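PDB 5YI6: CRISPR-associated endoribonuclease Cas6 1 from Methanocaldococcus jannaschii DSM 2661, which probably cleaves CRISPR repeat RNA as a Cas6-family endoribonuclease, releasing the mature crRNAs that guide antiviral defence. Local coordinates for residues Y21-Q24 and Y25-S29; S37-P40 and A41-K44; L162-N165 and L166-K169. One frame throughout, in Å; residues are numbered along the deposited sequence.

Contact 1. Residues Y21-Q24 and Y25-S29; sequences YNHQ and YYLAS
Gln24 reaches one turn up its helix to Ala28 through both its backbone and its side chain. Its CB lies against the backbone N of Tyr25. CG stands anti to the backbone N (chi1 -164°), and a bend at chi2 swings the amide forward along the helix, past Tyr25 toward Ala28. Gln24 OE1 then sits near Tyr25 CA, 3.8 Å away, while Gln24 NE2 lies 3.9 Å from the methyl CB of Ala28. Gln24 is buried, and its NE2 donates to the carbonyl of Met232. In the backbone, Ala28 N donates to Gln24 O at 2.8 Å, and the preceding bond, Leu27 N to His23 O, measures 2.9 Å. The His23 ring lies beside Leu27, meeting its CB edge-on near the ring plane; hydrogen bonds of ND1 to Pro20 O and NE2 to Leu60 N fix its rotation. On another side of the helix the Tyr26 ring turns an edge to Asn22 O, with CD2 3.6 Å from that oxygen. A water accepts from Asn22 ND2 and is weakly bonded to Tyr26 OH. The pattern is that of a first helical turn, here opening helix 23-35, which carries Tyr32, the probable general base of Cas6.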
ATOM      1  N   TYR A  21      -3.109  12.573  10.897  1.00 19.11           N
ATOM      2  CA  TYR A  21      -1.882  12.328  10.146  1.00 21.80           C
ATOM      3  C   TYR A  21      -1.311  10.950  10.448  1.00 24.06           C
ATOM      4  O   TYR A  21      -0.683  10.343   9.578  1.00 27.48           O
ATOM      5  CB  TYR A  21      -0.816  13.371  10.485  1.00 26.84           C
ATOM      6  CG  TYR A  21      -1.179  14.733   9.960  1.00 23.30           C
ATOM      7  CD1 TYR A  21      -1.406  14.917   8.596  1.00 26.20           C
ATOM      8  CD2 TYR A  21      -1.284  15.826  10.814  1.00 21.91           C
ATOM      9  CE1 TYR A  21      -1.760  16.160   8.089  1.00 26.98           C
ATOM     10  CE2 TYR A  21      -1.634  17.083  10.315  1.00 26.43           C
ATOM     11  CZ  TYR A  21      -1.868  17.230   8.952  1.00 30.49           C
ATOM     12  OH  TYR A  21      -2.207  18.457   8.411  1.00 36.26           O
ATOM     13  N   ASN A  22      -1.507  10.451  11.665  1.00 20.44           N
ATOM     14  CA  ASN A  22      -0.918   9.172  12.027  1.00 27.78           C
ATOM     15  C   ASN A  22      -1.870   8.011  11.783  1.00 21.40           C
ATOM     16  O   ASN A  22      -1.707   6.948  12.392  1.00 19.55           O
ATOM     17  CB  ASN A  22      -0.444   9.204  13.486  1.00 28.91           C
ATOM     18  CG  ASN A  22      -1.596   9.219  14.487  1.00 30.61           C
ATOM     19  OD1 ASN A  22      -2.758   9.373  14.125  1.00 27.81           O
ATOM     20  ND2 ASN A  22      -1.265   9.052  15.760  1.00 37.90           N
ATOM     21  N   HIS A  23      -2.844   8.169  10.868  1.00 14.98           N
ATOM     22  CA  HIS A  23      -3.855   7.126  10.740  1.00 19.35           C
ATOM     23  C   HIS A  23      -3.328   5.820  10.148  1.00 16.94           C
ATOM     24  O   HIS A  23      -4.028   4.817  10.258  1.00 16.66           O
ATOM     25  CB  HIS A  23      -5.038   7.587   9.868  1.00 14.36           C
ATOM     26  CG  HIS A  23      -4.730   7.652   8.408  1.00 16.85           C
ATOM     27  ND1 HIS A  23      -4.261   8.800   7.798  1.00 17.44           N
ATOM     28  CD2 HIS A  23      -4.859   6.728   7.425  1.00 17.45           C
ATOM     29  CE1 HIS A  23      -4.082   8.565   6.509  1.00 18.93           C
ATOM     30  NE2 HIS A  23      -4.430   7.313   6.258  1.00 15.63           N
ATOM     31  N   GLN A  24      -2.189   5.820   9.444  1.00 17.00           N
ATOM     32  CA  GLN A  24      -1.833   4.611   8.682  1.00 17.43           C
ATOM     33  C   GLN A  24      -1.768   3.385   9.586  1.00 14.91           C
ATOM     34  O   GLN A  24      -2.216   2.301   9.208  1.00 16.45           O
ATOM     35  CB  GLN A  24      -0.502   4.797   7.949  1.00 16.88           C
ATOM     36  CG  GLN A  24      -0.230   3.739   6.816  1.00 16.43           C
ATOM     37  CD  GLN A  24       0.168   2.373   7.316  1.00 20.85           C
ATOM     38  OE1 GLN A  24       0.787   2.237   8.395  1.00 19.92           O
ATOM     39  NE2 GLN A  24      -0.170   1.328   6.528  1.00 17.61           N
ATOM     40  N   TYR A  25      -1.186   3.534  10.779  1.00 18.18           N
ATOM     41  CA  TYR A  25      -1.050   2.397  11.698  1.00 17.86           C
ATOM     42  C   TYR A  25      -2.411   1.785  12.049  1.00 20.27           C
ATOM     43  O   TYR A  25      -2.581   0.538  12.071  1.00 17.30           O
ATOM     44  CB  TYR A  25      -0.317   2.886  12.938  1.00 21.41           C
ATOM     45  CG  TYR A  25      -0.184   1.881  14.051  1.00 24.89           C
ATOM     46  CD1 TYR A  25       0.747   0.864  13.966  1.00 25.64           C
ATOM     47  CD2 TYR A  25      -0.967   1.976  15.198  1.00 29.61           C
ATOM     48  CE1 TYR A  25       0.893  -0.052  14.992  1.00 33.51           C
ATOM     49  CE2 TYR A  25      -0.821   1.070  16.235  1.00 33.92           C
ATOM     50  CZ  TYR A  25       0.109   0.051  16.117  1.00 37.24           C
ATOM     51  OH  TYR A  25       0.290  -0.869  17.133  1.00 41.55           O
ATOM     52  N   TYR A  26      -3.407   2.647  12.305  1.00 17.23           N
ATOM     53  CA  TYR A  26      -4.760   2.180  12.633  1.00 16.70           C
ATOM     54  C   TYR A  26      -5.483   1.628  11.422  1.00 14.71           C
ATOM     55  O   TYR A  26      -6.279   0.681  11.547  1.00 16.45           O
ATOM     56  CB  TYR A  26      -5.563   3.329  13.255  1.00 18.54           C
ATOM     57  CG  TYR A  26      -4.810   3.844  14.443  1.00 21.56           C
ATOM     58  CD1 TYR A  26      -4.872   3.175  15.653  1.00 25.18           C
ATOM     59  CD2 TYR A  26      -4.000   4.977  14.350  1.00 22.72           C
ATOM     60  CE1 TYR A  26      -4.158   3.619  16.752  1.00 31.00           C
ATOM     61  CE2 TYR A  26      -3.277   5.433  15.459  1.00 31.36           C
ATOM     62  CZ  TYR A  26      -3.370   4.745  16.649  1.00 32.08           C
ATOM     63  OH  TYR A  26      -2.666   5.174  17.746  1.00 35.09           O
ATOM     64  N   LEU A  27      -5.220   2.206  10.249  1.00 19.04           N
ATOM     65  CA  LEU A  27      -5.770   1.671   9.013  1.00 15.21           C
ATOM     66  C   LEU A  27      -5.258   0.254   8.774  1.00 16.37           C
ATOM     67  O   LEU A  27      -6.030  -0.664   8.481  1.00 16.12           O
ATOM     68  CB  LEU A  27      -5.371   2.602   7.849  1.00 13.20           C
ATOM     69  CG  LEU A  27      -5.637   2.072   6.438  1.00 13.87           C
ATOM     70  CD1 LEU A  27      -7.180   1.883   6.174  1.00 14.02           C
ATOM     71  CD2 LEU A  27      -5.037   3.033   5.389  1.00 14.09           C
ATOM     72  N   ALA A  28      -3.945   0.063   8.930  1.00 15.05           N
ATOM     73  CA  ALA A  28      -3.339  -1.250   8.712  1.00 16.83           C
ATOM     74  C   ALA A  28      -3.938  -2.265   9.654  1.00 15.08           C
ATOM     75  O   ALA A  28      -4.245  -3.388   9.247  1.00 17.64           O
ATOM     76  CB  ALA A  28      -1.807  -1.188   8.942  1.00 15.70           C
ATOM     77  N   SER A  29      -4.091  -1.888  10.935  1.00 16.97           N
ATOM     78  CA  SER A  29      -4.750  -2.777  11.894  1.00 18.42           C
ATOM     79  C   SER A  29      -6.185  -3.105  11.458  1.00 20.76           C
ATOM     80  O   SER A  29      -6.630  -4.254  11.557  1.00 17.65           O
ATOM     81  CB  SER A  29      -4.748  -2.117  13.286  1.00 22.14           C
ATOM     82  OG  SER A  29      -5.482  -2.888  14.208  1.00 36.03           O
TER
HETATM   83  O   HOH W   1      -3.313   8.391  18.222  1.00 49.17           O

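Contact 2. Residues S37-P40 and A41-K44; sequences SANP and AYAK. With PO4 (phosphate ion), chain I.
Pro40 and Lys44 meet one turn apart, the proline packing its CB against Lys44 CE at 3.8 Å. The lysine runs back over the carbonyl of Pro40, its CG 3.4 Å from Pro40 O, and a bend at chi4 turns the ammonium to that same oxygen. The resulting bond from Lys44 NZ is weak. Pro40 has no N-H to give, which suits the first turn of a helix, where such groups have no carbonyl one turn back.

The Tyr42 ring packs on the residues before the helix. Tyr42 CD2 lies 3.8 Å from Ser37 CB, which approaches obliquely, and Asn39 CB comes to the ring edge near its plane. Tyr42 OH is hydrogen-bonded to Asp101 OD2 of helix 88-101, whose Phe94 and Leu98 also touch the ring.

Asn39 caps the helix. With CG anti to the backbone N (chi1 -177°), the Asn39 side chain brings OD1 to 2.9 Å from Ala41 N; the bond is nearly straight at the hydrogen, but the donor stands 54° out of the amide plane. Asn39 O accepts twice, from Ala43 N within the carbonyl plane and from Tyr42 N well above it. Ahead of the cap, Ser37 OG accepts from Asn39 N and donates to a phosphate oxygen, O3, at 3.0 Å; Lys34 holds the same ion, which probably came from the crystallisation liquor. An ST turn at Ser37 thus leads into an Asn N-cap, a typical start for a short, weakly bonded helix, here 40-43, a few residues before His47, the probable general acid.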
ATOM      1  N   SER A  37     -11.052 -11.747  10.151  1.00 20.22           N
ATOM      2  CA  SER A  37     -12.288 -11.737  10.923  1.00 21.24           C
ATOM      3  C   SER A  37     -13.023 -13.086  10.894  1.00 24.37           C
ATOM      4  O   SER A  37     -13.043 -13.792   9.886  1.00 22.28           O
ATOM      5  CB  SER A  37     -13.216 -10.640  10.365  1.00 20.53           C
ATOM      6  OG  SER A  37     -14.463 -10.672  11.035  1.00 24.50           O
ATOM      7  N   ALA A  38     -13.684 -13.418  12.009  1.00 21.14           N
ATOM      8  CA  ALA A  38     -14.581 -14.559  12.056  1.00 22.36           C
ATOM      9  C   ALA A  38     -15.927 -14.254  11.424  1.00 23.54           C
ATOM     10  O   ALA A  38     -16.718 -15.179  11.212  1.00 24.47           O
ATOM     11  CB  ALA A  38     -14.796 -15.031  13.504  1.00 24.17           C
ATOM     12  N   ASN A  39     -16.215 -12.984  11.139  1.00 20.74           N
ATOM     13  CA  ASN A  39     -17.434 -12.640  10.427  1.00 20.68           C
ATOM     14  C   ASN A  39     -17.534 -13.499   9.163  1.00 21.60           C
ATOM     15  O   ASN A  39     -16.588 -13.526   8.357  1.00 21.00           O
ATOM     16  CB  ASN A  39     -17.413 -11.148  10.064  1.00 21.11           C
ATOM     17  CG  ASN A  39     -18.690 -10.677   9.381  1.00 20.81           C
ATOM     18  OD1 ASN A  39     -19.487 -11.469   8.888  1.00 24.60           O
ATOM     19  ND2 ASN A  39     -18.868  -9.355   9.322  1.00 23.76           N
ATOM     20  N   PRO A  40     -18.641 -14.217   8.958  1.00 27.21           N
ATOM     21  CA  PRO A  40     -18.773 -15.030   7.743  1.00 30.61           C
ATOM     22  C   PRO A  40     -18.667 -14.230   6.455  1.00 26.84           C
ATOM     23  O   PRO A  40     -18.342 -14.823   5.420  1.00 26.90           O
ATOM     24  CB  PRO A  40     -20.164 -15.670   7.889  1.00 36.00           C
ATOM     25  CG  PRO A  40     -20.435 -15.668   9.342  1.00 38.12           C
ATOM     26  CD  PRO A  40     -19.665 -14.555   9.969  1.00 30.24           C
ATOM     27  N   ALA A  41     -18.886 -12.910   6.493  1.00 23.32           N
ATOM     28  CA  ALA A  41     -18.655 -12.095   5.306  1.00 22.45           C
ATOM     29  C   ALA A  41     -17.222 -12.230   4.803  1.00 23.70           C
ATOM     30  O   ALA A  41     -16.974 -12.085   3.600  1.00 25.27           O
ATOM     31  CB  ALA A  41     -18.973 -10.618   5.603  1.00 20.44           C
ATOM     32  N   TYR A  42     -16.266 -12.495   5.697  1.00 17.60           N
ATOM     33  CA  TYR A  42     -14.872 -12.663   5.304  1.00 18.39           C
ATOM     34  C   TYR A  42     -14.390 -14.099   5.402  1.00 23.88           C
ATOM     35  O   TYR A  42     -13.577 -14.530   4.582  1.00 19.44           O
ATOM     36  CB  TYR A  42     -13.962 -11.793   6.184  1.00 15.14           C
ATOM     37  CG  TYR A  42     -14.318 -10.313   6.103  1.00 15.16           C
ATOM     38  CD1 TYR A  42     -13.909  -9.543   5.021  1.00 16.60           C
ATOM     39  CD2 TYR A  42     -15.053  -9.687   7.126  1.00 16.45           C
ATOM     40  CE1 TYR A  42     -14.213  -8.163   4.935  1.00 18.97           C
ATOM     41  CE2 TYR A  42     -15.381  -8.295   7.041  1.00 18.90           C
ATOM     42  CZ  TYR A  42     -14.944  -7.553   5.960  1.00 17.63           C
ATOM     43  OH  TYR A  42     -15.263  -6.198   5.871  1.00 17.84           O
ATOM     44  N   ALA A  43     -14.896 -14.831   6.389  1.00 20.36           N
ATOM     45  CA  ALA A  43     -14.317 -16.105   6.779  1.00 24.75           C
ATOM     46  C   ALA A  43     -14.281 -17.084   5.611  1.00 24.60           C
ATOM     47  O   ALA A  43     -13.225 -17.637   5.295  1.00 28.12           O
ATOM     48  CB  ALA A  43     -15.111 -16.677   7.954  1.00 29.24           C
ATOM     49  N   LYS A  44     -15.419 -17.310   4.954  1.00 26.49           N
ATOM     50  CA  LYS A  44     -15.411 -18.264   3.848  1.00 40.25           C
ATOM     51  C   LYS A  44     -14.575 -17.744   2.683  1.00 38.91           C
ATOM     52  O   LYS A  44     -13.736 -18.473   2.120  1.00 34.53           O
ATOM     53  CB  LYS A  44     -16.842 -18.566   3.418  1.00 47.15           C
ATOM     54  CG  LYS A  44     -17.923 -17.996   4.363  1.00 58.37           C
ATOM     55  CD  LYS A  44     -19.325 -18.258   3.797  1.00 66.37           C
ATOM     56  CE  LYS A  44     -20.441 -17.641   4.625  1.00 68.53           C
ATOM     57  NZ  LYS A  44     -20.964 -16.381   3.991  1.00 71.21           N
TER
HETATM   58  P   PO4 I 305     -14.368  -6.668  12.446  1.00 83.29           P
HETATM   59  O1  PO4 I 305     -12.925  -6.519  11.996  1.00 77.24           O
HETATM   60  O2  PO4 I 305     -14.388  -7.018  13.920  1.00 83.00           O
HETATM   61  O3  PO4 I 305     -15.067  -7.786  11.689  1.00 67.16           O
HETATM   62  O4  PO4 I 305     -15.095  -5.353  12.230  1.00 79.68           O

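Contact 3. Residues L162-N165 and L166-K169; sequences LKNN and LKKK
Four successive i to i+4 backbone bonds, from Leu166 N to Leu162 O through Lys169 N to Asn165 O, join the two segments as regular alpha-helix, and all four fall between 2.9 and 3.2 Å. The clearest side-chain link is between Asn165 and Lys169. Asn165 CG stands anti to its backbone N (chi1 167°), which stands the amide out from the helix. Lys169, bent at chi3 and chi4, folds back toward the N-terminal end to meet it: CE comes within 3.4 Å of Asn165 OD1, and NZ donates to that oxygen at 3.1 Å, within the carbonyl plane. The same ammonium is also within hydrogen-bonding geometry of Asn230 OD1, Gly225 O and Gly227 O, four acceptors sharing three N-H groups, so this lysine ties the helix to the loop after helix 215-224.

On another side, Lys163 and Lys167 run side by side in the same direction. Their ammonium nitrogens, Lys163 NZ and Lys167 NZ, are 4.5 Å apart, a repulsion probably eased by Glu183, in a salt bridge with Lys163, and by Asn181, which accepts from Lys167. A water joins Lys167 to Asn164: it donates to Asn164 OD1 at 2.7 Å and accepts from Lys167 NZ at 2.8 Å. Lys168, extended beyond CG, lays its aliphatic chain over Asn164 O, with CG 3.2 Å from that oxygen.

Leu162 and Leu166 carry the apolar side of the helix. Leu162 meets Phe184 and Ile134, while Leu166 packs on Phe182, Leu217 and Phe220. The result is a typical amphipathic helix: 158-174 rests its leucines on strand 182-195 and helix 215-224 in the C-terminal RAMP-type region of Cas6.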
ATOM      1  N   LEU A 162      15.876  -1.999  -3.744  1.00 16.96           N
ATOM      2  CA  LEU A 162      14.490  -1.869  -4.225  1.00 15.61           C
ATOM      3  C   LEU A 162      14.242  -2.795  -5.423  1.00 16.95           C
ATOM      4  O   LEU A 162      13.212  -3.495  -5.496  1.00 16.89           O
ATOM      5  CB  LEU A 162      14.198  -0.403  -4.593  1.00 16.52           C
ATOM      6  CG  LEU A 162      12.692  -0.133  -4.862  1.00 16.53           C
ATOM      7  CD1 LEU A 162      11.927  -0.256  -3.517  1.00 17.42           C
ATOM      8  CD2 LEU A 162      12.464   1.235  -5.482  1.00 19.95           C
ATOM      9  N   LYS A 163      15.183  -2.812  -6.383  1.00 18.01           N
ATOM     10  CA  LYS A 163      15.030  -3.701  -7.539  1.00 18.34           C
ATOM     11  C   LYS A 163      15.013  -5.175  -7.121  1.00 18.70           C
ATOM     12  O   LYS A 163      14.181  -5.957  -7.586  1.00 18.16           O
ATOM     13  CB  LYS A 163      16.154  -3.449  -8.545  1.00 19.84           C
ATOM     14  CG  LYS A 163      16.027  -2.072  -9.259  1.00 22.48           C
ATOM     15  CD  LYS A 163      17.224  -1.798 -10.151  1.00 23.94           C
ATOM     16  CE  LYS A 163      17.492  -2.963 -11.074  1.00 23.11           C
ATOM     17  NZ  LYS A 163      18.553  -2.592 -12.036  1.00 26.05           N
ATOM     18  N   ASN A 164      15.954  -5.573  -6.275  1.00 18.25           N
ATOM     19  CA  ASN A 164      16.064  -6.978  -5.913  1.00 23.81           C
ATOM     20  C   ASN A 164      14.894  -7.418  -5.060  1.00 19.52           C
ATOM     21  O   ASN A 164      14.440  -8.562  -5.177  1.00 19.11           O
ATOM     22  CB  ASN A 164      17.381  -7.242  -5.205  1.00 24.84           C
ATOM     23  CG  ASN A 164      18.549  -7.175  -6.164  1.00 29.68           C
ATOM     24  OD1 ASN A 164      18.389  -7.512  -7.342  1.00 29.91           O
ATOM     25  ND2 ASN A 164      19.722  -6.771  -5.677  1.00 28.54           N
ATOM     26  N   ASN A 165      14.376  -6.530  -4.220  1.00 21.53           N
ATOM     27  CA  ASN A 165      13.156  -6.868  -3.516  1.00 18.90           C
ATOM     28  C   ASN A 165      12.044  -7.196  -4.511  1.00 18.02           C
ATOM     29  O   ASN A 165      11.341  -8.206  -4.358  1.00 16.94           O
ATOM     30  CB  ASN A 165      12.728  -5.706  -2.611  1.00 21.40           C
ATOM     31  CG  ASN A 165      11.306  -5.885  -2.111  1.00 23.49           C
ATOM     32  OD1 ASN A 165      10.340  -5.517  -2.794  1.00 17.29           O
ATOM     33  ND2 ASN A 165      11.175  -6.487  -0.947  1.00 22.23           N
ATOM     34  N   LEU A 166      11.877  -6.351  -5.551  1.00 15.84           N
ATOM     35  CA  LEU A 166      10.778  -6.598  -6.486  1.00 15.69           C
ATOM     36  C   LEU A 166      10.976  -7.909  -7.236  1.00 19.17           C
ATOM     37  O   LEU A 166      10.028  -8.672  -7.424  1.00 16.59           O
ATOM     38  CB  LEU A 166      10.631  -5.448  -7.495  1.00 15.76           C
ATOM     39  CG  LEU A 166       9.273  -5.451  -8.239  1.00 19.21           C
ATOM     40  CD1 LEU A 166       8.148  -5.241  -7.231  1.00 17.87           C
ATOM     41  CD2 LEU A 166       9.218  -4.409  -9.353  1.00 17.80           C
ATOM     42  N   LYS A 167      12.212  -8.184  -7.673  1.00 16.79           N
ATOM     43  CA  LYS A 167      12.471  -9.418  -8.415  1.00 15.87           C
ATOM     44  C   LYS A 167      12.251 -10.650  -7.530  1.00 16.75           C
ATOM     45  O   LYS A 167      11.653 -11.649  -7.972  1.00 19.82           O
ATOM     46  CB  LYS A 167      13.897  -9.385  -8.968  1.00 21.13           C
ATOM     47  CG  LYS A 167      14.106  -8.263 -10.019  1.00 21.62           C
ATOM     48  CD  LYS A 167      15.584  -8.149 -10.424  1.00 23.00           C
ATOM     49  CE  LYS A 167      15.795  -7.151 -11.568  1.00 24.24           C
ATOM     50  NZ  LYS A 167      17.246  -6.889 -11.869  1.00 29.43           N
ATOM     51  N   LYS A 168      12.693 -10.587  -6.270  1.00 19.05           N
ATOM     52  CA  LYS A 168      12.465 -11.726  -5.377  1.00 22.16           C
ATOM     53  C   LYS A 168      10.980 -11.941  -5.102  1.00 20.48           C
ATOM     54  O   LYS A 168      10.515 -13.085  -5.045  1.00 15.90           O
ATOM     55  CB  LYS A 168      13.220 -11.513  -4.072  1.00 20.67           C
ATOM     56  CG  LYS A 168      14.738 -11.614  -4.227  1.00 38.02           C
ATOM     57  CD  LYS A 168      15.435 -11.322  -2.903  1.00 54.12           C
ATOM     58  CE  LYS A 168      16.931 -11.092  -3.089  1.00 67.17           C
ATOM     59  NZ  LYS A 168      17.495 -10.260  -1.978  1.00 73.22           N
ATOM     60  N   LYS A 169      10.227 -10.855  -4.897  1.00 17.95           N
ATOM     61  CA  LYS A 169       8.782 -10.963  -4.691  1.00 15.41           C
ATOM     62  C   LYS A 169       8.097 -11.524  -5.913  1.00 13.33           C
ATOM     63  O   LYS A 169       7.163 -12.321  -5.792  1.00 15.02           O
ATOM     64  CB  LYS A 169       8.148  -9.581  -4.354  1.00 18.36           C
ATOM     65  CG  LYS A 169       8.398  -9.090  -2.971  1.00 24.99           C
ATOM     66  CD  LYS A 169       7.428  -7.884  -2.635  1.00 23.16           C
ATOM     67  CE  LYS A 169       7.390  -6.857  -3.781  1.00 18.21           C
ATOM     68  NZ  LYS A 169       7.232  -5.450  -3.209  1.00 18.30           N
TER
HETATM   69  O   HOH W   2      18.590  -5.993  -9.572  1.00 29.07           O

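How the contacts relate
Contacts 1 and 2 follow each other in the N-terminal region, on helices 23-35 and 40-43, whereas contact 3 belongs to the C-terminal region. The centres of contacts 1 and 2 lie 22 Å apart; contact 3 is 26 Å from the first and 32 Å from the second, with contacts 1 and 3 on opposite sides of the chain's centre. Each nears a different probable active-site residue. Between side chains, Ala28 of contact 1 is about 6 Å from Tyr32, Lys44 of contact 2 about 6 Å from His47, and Lys169 of contact 3 about 8 Å from Lys53. Phosphate ions, probably from the crystallisation liquor, lie near contacts 2 and 3 and may mark sites for RNA phosphates.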